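Type-2 restriction enzyme NlaIV (Neisseria lactamica, PDB 6QM2) cuts double-stranded DNA as a type II restriction endonuclease, recognising 5'-GGNNCC-3' and cleaving after the third nucleotide. Local coordinates at residues Leu191-Ser196 with Ala240-Lys245; Tyr110-Ile115 with Arg209-Leu214. All coordinates share one frame; numbering follows the deposited sequence.

Interaction 1: residues Leu191-Ser196 with Ala240-Lys245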
ATOM      1  N   LEU A 191     -12.101   7.206 -32.626  1.00104.51           N
ATOM      2  CA  LEU A 191     -12.821   7.954 -31.596  1.00100.28           C
ATOM      3  C   LEU A 191     -14.341   7.806 -31.698  1.00 97.34           C
ATOM      4  O   LEU A 191     -15.008   7.621 -30.686  1.00 96.85           O
ATOM      5  CB  LEU A 191     -12.444   9.439 -31.671  1.00100.75           C
ATOM      6  CG  LEU A 191     -13.206  10.426 -30.784  1.00103.10           C
ATOM      7  CD1 LEU A 191     -13.082  10.036 -29.324  1.00105.99           C
ATOM      8  CD2 LEU A 191     -12.686  11.835 -31.005  1.00105.37           C
ATOM      9  N   GLU A 192     -14.879   7.882 -32.913  1.00 97.77           N
ATOM     10  CA  GLU A 192     -16.335   7.869 -33.113  1.00101.18           C
ATOM     11  C   GLU A 192     -16.967   6.581 -32.583  1.00 98.66           C
ATOM     12  O   GLU A 192     -18.029   6.621 -31.954  1.00 94.88           O
ATOM     13  CB  GLU A 192     -16.707   8.066 -34.595  1.00106.87           C
ATOM     14  CG  GLU A 192     -16.489   9.479 -35.143  1.00109.59           C
ATOM     15  CD  GLU A 192     -15.069   9.764 -35.625  1.00111.10           C
ATOM     16  OE1 GLU A 192     -14.199   8.865 -35.562  1.00105.54           O
ATOM     17  OE2 GLU A 192     -14.818  10.908 -36.073  1.00112.51           O
ATOM     18  N   ASP A 193     -16.297   5.452 -32.828  1.00 98.76           N
ATOM     19  CA  ASP A 193     -16.770   4.141 -32.366  1.00 99.12           C
ATOM     20  C   ASP A 193     -16.739   4.027 -30.841  1.00 95.67           C
ATOM     21  O   ASP A 193     -17.707   3.558 -30.242  1.00 94.05           O
ATOM     22  CB  ASP A 193     -15.950   3.003 -32.998  1.00102.81           C
ATOM     23  CG  ASP A 193     -16.181   2.861 -34.506  1.00103.61           C
ATOM     24  OD1 ASP A 193     -17.008   3.596 -35.085  1.00105.90           O
ATOM     25  OD2 ASP A 193     -15.524   1.998 -35.122  1.00106.36           O
ATOM     26  N   PHE A 194     -15.632   4.454 -30.228  1.00 93.29           N
ATOM     27  CA  PHE A 194     -15.525   4.546 -28.760  1.00 92.25           C
ATOM     28  C   PHE A 194     -16.690   5.345 -28.167  1.00 92.24           C
ATOM     29  O   PHE A 194     -17.347   4.894 -27.231  1.00 92.75           O
ATOM     30  CB  PHE A 194     -14.179   5.173 -28.355  1.00 92.78           C
ATOM     31  CG  PHE A 194     -14.043   5.466 -26.877  1.00 94.40           C
ATOM     32  CD1 PHE A 194     -13.648   4.474 -25.991  1.00 97.64           C
ATOM     33  CD2 PHE A 194     -14.294   6.738 -26.373  1.00 96.42           C
ATOM     34  CE1 PHE A 194     -13.516   4.742 -24.635  1.00 99.47           C
ATOM     35  CE2 PHE A 194     -14.165   7.009 -25.016  1.00 97.15           C
ATOM     36  CZ  PHE A 194     -13.776   6.010 -24.146  1.00 97.24           C
ATOM     37  N   VAL A 195     -16.951   6.518 -28.736  1.00 90.40           N
ATOM     38  CA  VAL A 195     -18.022   7.386 -28.256  1.00 88.83           C
ATOM     39  C   VAL A 195     -19.381   6.721 -28.475  1.00 89.98           C
ATOM     40  O   VAL A 195     -20.262   6.828 -27.614  1.00 90.05           O
ATOM     41  CB  VAL A 195     -17.972   8.789 -28.918  1.00 89.84           C
ATOM     42  CG1 VAL A 195     -19.194   9.627 -28.541  1.00 87.14           C
ATOM     43  CG2 VAL A 195     -16.694   9.523 -28.518  1.00 89.84           C
ATOM     44  N   SER A 196     -19.545   6.038 -29.613  1.00 91.64           N
ATOM     45  CA  SER A 196     -20.768   5.268 -29.888  1.00 92.13           C
ATOM     46  C   SER A 196     -21.016   4.208 -28.820  1.00 91.98           C
ATOM     47  O   SER A 196     -22.158   4.011 -28.395  1.00 90.42           O
ATOM     48  CB  SER A 196     -20.718   4.600 -31.263  1.00 91.81           C
ATOM     49  OG  SER A 196     -21.897   3.841 -31.495  1.00 91.48           O
ATOM     50  N   ALA A 240     -21.459  -2.592 -33.860  1.00106.82           N
ATOM     51  CA  ALA A 240     -21.182  -3.569 -32.794  1.00106.88           C
ATOM     52  C   ALA A 240     -20.455  -4.815 -33.289  1.00105.41           C
ATOM     53  O   ALA A 240     -19.543  -5.294 -32.616  1.00106.96           O
ATOM     54  CB  ALA A 240     -22.469  -3.968 -32.079  1.00107.24           C
ATOM     55  N   HIS A 241     -20.843  -5.314 -34.466  1.00106.95           N
ATOM     56  CA  HIS A 241     -20.244  -6.527 -35.050  1.00108.60           C
ATOM     57  C   HIS A 241     -18.707  -6.500 -35.154  1.00109.05           C
ATOM     58  O   HIS A 241     -18.061  -7.538 -35.006  1.00117.01           O
ATOM     59  CB  HIS A 241     -20.856  -6.844 -36.425  1.00109.62           C
ATOM     60  CG  HIS A 241     -20.508  -5.858 -37.499  1.00112.58           C
ATOM     61  ND1 HIS A 241     -19.317  -5.904 -38.191  1.00117.34           N
ATOM     62  CD2 HIS A 241     -21.199  -4.813 -38.011  1.00113.38           C
ATOM     63  CE1 HIS A 241     -19.284  -4.923 -39.075  1.00116.29           C
ATOM     64  NE2 HIS A 241     -20.415  -4.247 -38.987  1.00115.65           N
ATOM     65  N   LYS A 242     -18.133  -5.322 -35.390  1.00106.80           N
ATOM     66  CA  LYS A 242     -16.673  -5.169 -35.470  1.00108.98           C
ATOM     67  C   LYS A 242     -15.955  -5.479 -34.150  1.00109.81           C
ATOM     68  O   LYS A 242     -14.775  -5.841 -34.161  1.00108.07           O
ATOM     69  CB  LYS A 242     -16.294  -3.746 -35.903  1.00112.96           C
ATOM     70  CG  LYS A 242     -16.770  -3.334 -37.291  1.00116.54           C
ATOM     71  CD  LYS A 242     -16.097  -2.052 -37.770  1.00119.60           C
ATOM     72  CE  LYS A 242     -16.534  -0.835 -36.967  1.00122.11           C
ATOM     73  NZ  LYS A 242     -15.911   0.421 -37.464  1.00123.39           N
ATOM     74  N   TYR A 243     -16.667  -5.319 -33.029  1.00111.46           N
ATOM     75  CA  TYR A 243     -16.087  -5.396 -31.682  1.00113.30           C
ATOM     76  C   TYR A 243     -16.558  -6.582 -30.814  1.00115.94           C
ATOM     77  O   TYR A 243     -15.919  -6.896 -29.806  1.00110.07           O
ATOM     78  CB  TYR A 243     -16.342  -4.055 -30.979  1.00109.96           C
ATOM     79  CG  TYR A 243     -15.759  -2.893 -31.761  1.00105.21           C
ATOM     80  CD1 TYR A 243     -14.378  -2.777 -31.935  1.00104.43           C
ATOM     81  CD2 TYR A 243     -16.581  -1.935 -32.364  1.00103.01           C
ATOM     82  CE1 TYR A 243     -13.831  -1.736 -32.670  1.00102.95           C
ATOM     83  CE2 TYR A 243     -16.039  -0.883 -33.099  1.00103.11           C
ATOM     84  CZ  TYR A 243     -14.661  -0.788 -33.248  1.00103.48           C
ATOM     85  OH  TYR A 243     -14.095   0.243 -33.968  1.00100.61           O
ATOM     86  N   LYS A 244     -17.656  -7.232 -31.202  1.00122.07           N
ATOM     87  CA  LYS A 244     -18.182  -8.400 -30.486  1.00128.44           C
ATOM     88  C   LYS A 244     -17.662  -9.674 -31.159  1.00142.31           C
ATOM     89  O   LYS A 244     -16.789  -9.605 -32.028  1.00142.52           O
ATOM     90  CB  LYS A 244     -19.718  -8.372 -30.495  1.00123.09           C
ATOM     91  CG  LYS A 244     -20.343  -7.145 -29.846  1.00117.58           C
ATOM     92  CD  LYS A 244     -20.309  -7.190 -28.324  1.00110.03           C
ATOM     93  CE  LYS A 244     -21.215  -6.109 -27.750  1.00107.02           C
ATOM     94  NZ  LYS A 244     -21.251  -6.106 -26.268  1.00107.04           N
ATOM     95  N   LYS A 245     -18.187 -10.827 -30.740  1.00163.34           N
ATOM     96  CA  LYS A 245     -17.953 -12.105 -31.420  1.00173.26           C
ATOM     97  C   LYS A 245     -19.065 -12.327 -32.450  1.00178.43           C
ATOM     98  O   LYS A 245     -18.784 -12.559 -33.628  1.00182.37           O
ATOM     99  CB  LYS A 245     -17.932 -13.285 -30.435  1.00174.86           C
ATOM    100  CG  LYS A 245     -16.888 -13.224 -29.317  1.00173.08           C
ATOM    101  CD  LYS A 245     -17.239 -12.334 -28.124  1.00176.60           C
ATOM    102  CE  LYS A 245     -18.616 -12.599 -27.521  1.00178.02           C
ATOM    103  NZ  LYS A 245     -18.879 -11.767 -26.315  1.00176.13           N
TER

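Interaction 2: residues Tyr110-Ile115 with Arg209-Leu214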
ATOM      1  N   TYR A 110     -17.456   9.853 -16.313  1.00 90.04           N
ATOM      2  CA  TYR A 110     -16.848  10.024 -17.641  1.00 87.61           C
ATOM      3  C   TYR A 110     -17.864  10.283 -18.739  1.00 86.09           C
ATOM      4  O   TYR A 110     -17.595  11.076 -19.631  1.00 84.49           O
ATOM      5  CB  TYR A 110     -15.983   8.808 -17.983  1.00 87.24           C
ATOM      6  CG  TYR A 110     -15.052   8.979 -19.163  1.00 84.37           C
ATOM      7  CD1 TYR A 110     -13.767   9.487 -18.992  1.00 84.67           C
ATOM      8  CD2 TYR A 110     -15.441   8.596 -20.446  1.00 84.44           C
ATOM      9  CE1 TYR A 110     -12.900   9.631 -20.067  1.00 85.11           C
ATOM     10  CE2 TYR A 110     -14.581   8.730 -21.528  1.00 84.80           C
ATOM     11  CZ  TYR A 110     -13.312   9.248 -21.333  1.00 84.11           C
ATOM     12  OH  TYR A 110     -12.459   9.387 -22.398  1.00 84.14           O
ATOM     13  N   SER A 111     -19.021   9.626 -18.674  1.00 88.42           N
ATOM     14  CA  SER A 111     -20.103   9.891 -19.624  1.00 94.22           C
ATOM     15  C   SER A 111     -20.613  11.340 -19.525  1.00 97.55           C
ATOM     16  O   SER A 111     -20.937  11.942 -20.550  1.00100.25           O
ATOM     17  CB  SER A 111     -21.252   8.881 -19.465  1.00 93.51           C
ATOM     18  OG  SER A 111     -21.707   8.801 -18.128  1.00 93.90           O
ATOM     19  N   ASP A 112     -20.671  11.889 -18.308  1.00100.72           N
ATOM     20  CA  ASP A 112     -21.044  13.299 -18.092  1.00106.71           C
ATOM     21  C   ASP A 112     -19.924  14.250 -18.486  1.00103.80           C
ATOM     22  O   ASP A 112     -20.177  15.289 -19.090  1.00104.94           O
ATOM     23  CB  ASP A 112     -21.424  13.568 -16.627  1.00112.33           C
ATOM     24  CG  ASP A 112     -22.731  12.900 -16.218  1.00123.57           C
ATOM     25  OD1 ASP A 112     -23.504  12.458 -17.097  1.00133.11           O
ATOM     26  OD2 ASP A 112     -22.990  12.822 -14.998  1.00132.57           O
ATOM     27  N   GLU A 113     -18.696  13.893 -18.118  1.00103.63           N
ATOM     28  CA  GLU A 113     -17.511  14.713 -18.381  1.00104.00           C
ATOM     29  C   GLU A 113     -17.337  15.019 -19.866  1.00101.96           C
ATOM     30  O   GLU A 113     -17.102  16.168 -20.225  1.00106.54           O
ATOM     31  CB  GLU A 113     -16.258  14.005 -17.839  1.00110.39           C
ATOM     32  CG  GLU A 113     -14.913  14.704 -18.067  1.00114.32           C
ATOM     33  CD  GLU A 113     -14.556  15.719 -16.998  1.00116.57           C
ATOM     34  OE1 GLU A 113     -15.475  16.291 -16.366  1.00113.39           O
ATOM     35  OE2 GLU A 113     -13.341  15.944 -16.803  1.00117.66           O
ATOM     36  N   ILE A 114     -17.446  14.001 -20.721  1.00 99.37           N
ATOM     37  CA  ILE A 114     -17.180  14.180 -22.160  1.00 97.37           C
ATOM     38  C   ILE A 114     -18.255  14.970 -22.931  1.00 98.72           C
ATOM     39  O   ILE A 114     -18.016  15.374 -24.066  1.00100.24           O
ATOM     40  CB  ILE A 114     -16.851  12.850 -22.891  1.00 94.13           C
ATOM     41  CG1 ILE A 114     -18.045  11.881 -22.909  1.00 93.45           C
ATOM     42  CG2 ILE A 114     -15.617  12.206 -22.274  1.00 91.97           C
ATOM     43  CD1 ILE A 114     -17.869  10.734 -23.880  1.00 93.68           C
ATOM     44  N   ILE A 115     -19.424  15.186 -22.331  1.00 98.92           N
ATOM     45  CA  ILE A 115     -20.381  16.166 -22.859  1.00101.71           C
ATOM     46  C   ILE A 115     -19.933  17.589 -22.517  1.00105.58           C
ATOM     47  O   ILE A 115     -19.913  18.454 -23.384  1.00113.38           O
ATOM     48  CB  ILE A 115     -21.818  15.907 -22.358  1.00104.28           C
ATOM     49  CG1 ILE A 115     -22.387  14.704 -23.114  1.00105.24           C
ATOM     50  CG2 ILE A 115     -22.707  17.142 -22.547  1.00107.96           C
ATOM     51  CD1 ILE A 115     -23.735  14.223 -22.628  1.00106.79           C
ATOM     52  N   ARG A 209     -29.256   5.843 -17.259  1.00 93.51           N
ATOM     53  CA  ARG A 209     -30.311   5.791 -18.280  1.00 94.86           C
ATOM     54  C   ARG A 209     -31.145   7.075 -18.369  1.00 97.60           C
ATOM     55  O   ARG A 209     -31.650   7.401 -19.441  1.00 96.61           O
ATOM     56  CB  ARG A 209     -31.232   4.597 -18.021  1.00 96.10           C
ATOM     57  CG  ARG A 209     -32.225   4.298 -19.139  1.00 97.54           C
ATOM     58  CD  ARG A 209     -32.910   2.964 -18.907  1.00 95.81           C
ATOM     59  NE  ARG A 209     -31.961   1.854 -19.019  1.00 97.68           N
ATOM     60  CZ  ARG A 209     -32.078   0.663 -18.424  1.00 95.84           C
ATOM     61  NH1 ARG A 209     -33.120   0.370 -17.643  1.00 97.43           N
ATOM     62  NH2 ARG A 209     -31.130  -0.253 -18.609  1.00 91.15           N
ATOM     63  N   HIS A 210     -31.290   7.786 -17.249  1.00105.18           N
ATOM     64  CA  HIS A 210     -32.089   9.023 -17.188  1.00108.73           C
ATOM     65  C   HIS A 210     -31.648  10.113 -18.177  1.00106.90           C
ATOM     66  O   HIS A 210     -32.486  10.895 -18.628  1.00111.34           O
ATOM     67  CB  HIS A 210     -32.145   9.596 -15.753  1.00113.45           C
ATOM     68  CG  HIS A 210     -30.813  10.029 -15.209  1.00122.18           C
ATOM     69  ND1 HIS A 210     -30.070   9.249 -14.348  1.00126.25           N
ATOM     70  CD2 HIS A 210     -30.095  11.164 -15.398  1.00125.53           C
ATOM     71  CE1 HIS A 210     -28.952   9.879 -14.036  1.00126.12           C
ATOM     72  NE2 HIS A 210     -28.940  11.042 -14.662  1.00126.50           N
ATOM     73  N   ASN A 211     -30.355  10.163 -18.510  1.00105.23           N
ATOM     74  CA  ASN A 211     -29.842  11.139 -19.494  1.00114.66           C
ATOM     75  C   ASN A 211     -29.286  10.472 -20.765  1.00111.49           C
ATOM     76  O   ASN A 211     -28.331  10.959 -21.382  1.00114.78           O
ATOM     77  CB  ASN A 211     -28.847  12.142 -18.845  1.00121.40           C
ATOM     78  CG  ASN A 211     -27.654  11.479 -18.167  1.00119.57           C
ATOM     79  OD1 ASN A 211     -27.506  10.261 -18.164  1.00122.51           O
ATOM     80  ND2 ASN A 211     -26.796  12.299 -17.578  1.00123.22           N
ATOM     81  N   ALA A 212     -29.926   9.374 -21.167  1.00107.94           N
ATOM     82  CA  ALA A 212     -29.557   8.636 -22.373  1.00102.65           C
ATOM     83  C   ALA A 212     -30.248   9.182 -23.616  1.00100.98           C
ATOM     84  O   ALA A 212     -29.714   9.072 -24.719  1.00 94.57           O
ATOM     85  CB  ALA A 212     -29.897   7.167 -22.202  1.00103.71           C
ATOM     86  N   SER A 213     -31.437   9.756 -23.434  1.00106.59           N
ATOM     87  CA  SER A 213     -32.265  10.211 -24.550  1.00113.47           C
ATOM     88  C   SER A 213     -31.566  11.294 -25.373  1.00113.40           C
ATOM     89  O   SER A 213     -31.412  11.163 -26.586  1.00114.55           O
ATOM     90  CB  SER A 213     -33.617  10.723 -24.036  1.00116.30           C
ATOM     91  OG  SER A 213     -34.507  10.994 -25.102  1.00123.50           O
ATOM     92  N   LEU A 214     -31.107  12.335 -24.693  1.00114.93           N
ATOM     93  CA  LEU A 214     -30.527  13.496 -25.363  1.00122.39           C
ATOM     94  C   LEU A 214     -29.033  13.335 -25.691  1.00116.82           C
ATOM     95  O   LEU A 214     -28.495  14.118 -26.476  1.00115.87           O
ATOM     96  CB  LEU A 214     -30.748  14.753 -24.501  1.00134.33           C
ATOM     97  CG  LEU A 214     -32.169  15.005 -23.952  1.00136.57           C
ATOM     98  CD1 LEU A 214     -32.225  16.315 -23.175  1.00135.58           C
ATOM     99  CD2 LEU A 214     -33.218  14.993 -25.060  1.00135.22           C
TER
HETATM  100  O   HOH W   1     -24.215   9.680 -18.069  1.00 87.35           O

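Interaction 1: residues Leu191-Ser196 with Ala240-Lys245
D193 meets K242 and Y243 through a single carboxylate oxygen. D193 lies in the first turn of helix 191-204. Its two partners lie in the loop that follows helix 236-239. The contact therefore ties the start of one helix to the C-terminal tail of this PDDEXK-clan nuclease.

The charged part is a salt bridge. K242 NZ stands 2.8 Å from D193 OD2. It comes in on the syn side, 19° out of the carboxylate plane. The lysine chain is extended up to its bend at chi3 (-68°), which brings the ammonium group over to the helix. A second salt bridge links K242 NZ to E189, just before the helix, so the ammonium group pairs with two acids.

Y243 adds a hydrogen bond from an uncharged donor. Y243 OH donates to D193 OD2 at 2.5 Å and uses the anti lone pair. OD2 thus accepts two bonds, one from each side of its C-O bond. The phenol oxygen is also bonded to the backbone N of E189. This second bond helps fix where the hydroxyl sits. D193 is buried, and its negative charge is probably eased by K242, and perhaps also by its place in the first helical turn.

Nonpolar contact is slight. D193 CB comes 3.9 Å from Y243 CE2. I239 touches the D193 side chain, W236 touches Y243, and F188 meets the tyrosine ring. Within the loop, K242 CB lies 3.9 Å above one face of that ring, toward its rim.

The Y243 ring is turned steeply against the acid. Ring and carboxylate planes are 74° apart, and D193 OD2 sits at the ring edge, in the ring plane, 3.6 Å from Y243 CE2.

Interaction 2: residues Tyr110-Ile115 with Arg209-Leu214
The carboxylate of D112 and the amide of N211 meet with their planes 81° apart. N211 ND2 points to D112 OD1, 3.3 Å away. The bond is weak and bent, with an angle of 135° at the hydrogen. On the loop side, N211 OD1 lies 3.7 Å above one face of the H210 ring, toward its rim. On the helix side, I114 CG2 lies over one face of Y110, also toward the rim.

D112 belongs to helix 107-116 of the PDDEXK-clan nuclease. N211 belongs to the loop between helices 191-204 and 215-227. The backbones stay well apart, so this is a polar surface bridge between helix and loop. N211 holds CG between its backbone N and carbonyl carbon (chi1 57°), which sends the amide toward the helix.

A water helps to span the gap. It lies 2.7 Å from S111 OG and 3.0 Å from D112 OD1. Its link to N211 OD1 is weak. It has more acceptors in reach than protons, so these bonds cannot all form at once. The single hydroxyl proton of S111 can go to F107 O or K108 O, about one helical turn back, but not to both fully at once.

The two contacts lie about 18 Å apart, centre to centre. Their segments alternate along the chain: 110-115, 191-196, 209-214, then 240-245. Helix 191-204 is the shared element. Interaction 1 holds its first turn, while interaction 2 uses the loop that leaves its far end. The contacts also touch directly, where F194 CZ packs 3.9 Å from Y110 CE2. Helix 215-227 joins them further, because W215 and F219 touch V195, and W215 also touches I114 and I115. The later helices and the C-terminal tail are thus joined to helix 107-116. Y110 and E113 of that helix touch M73, a residue of the sodium site.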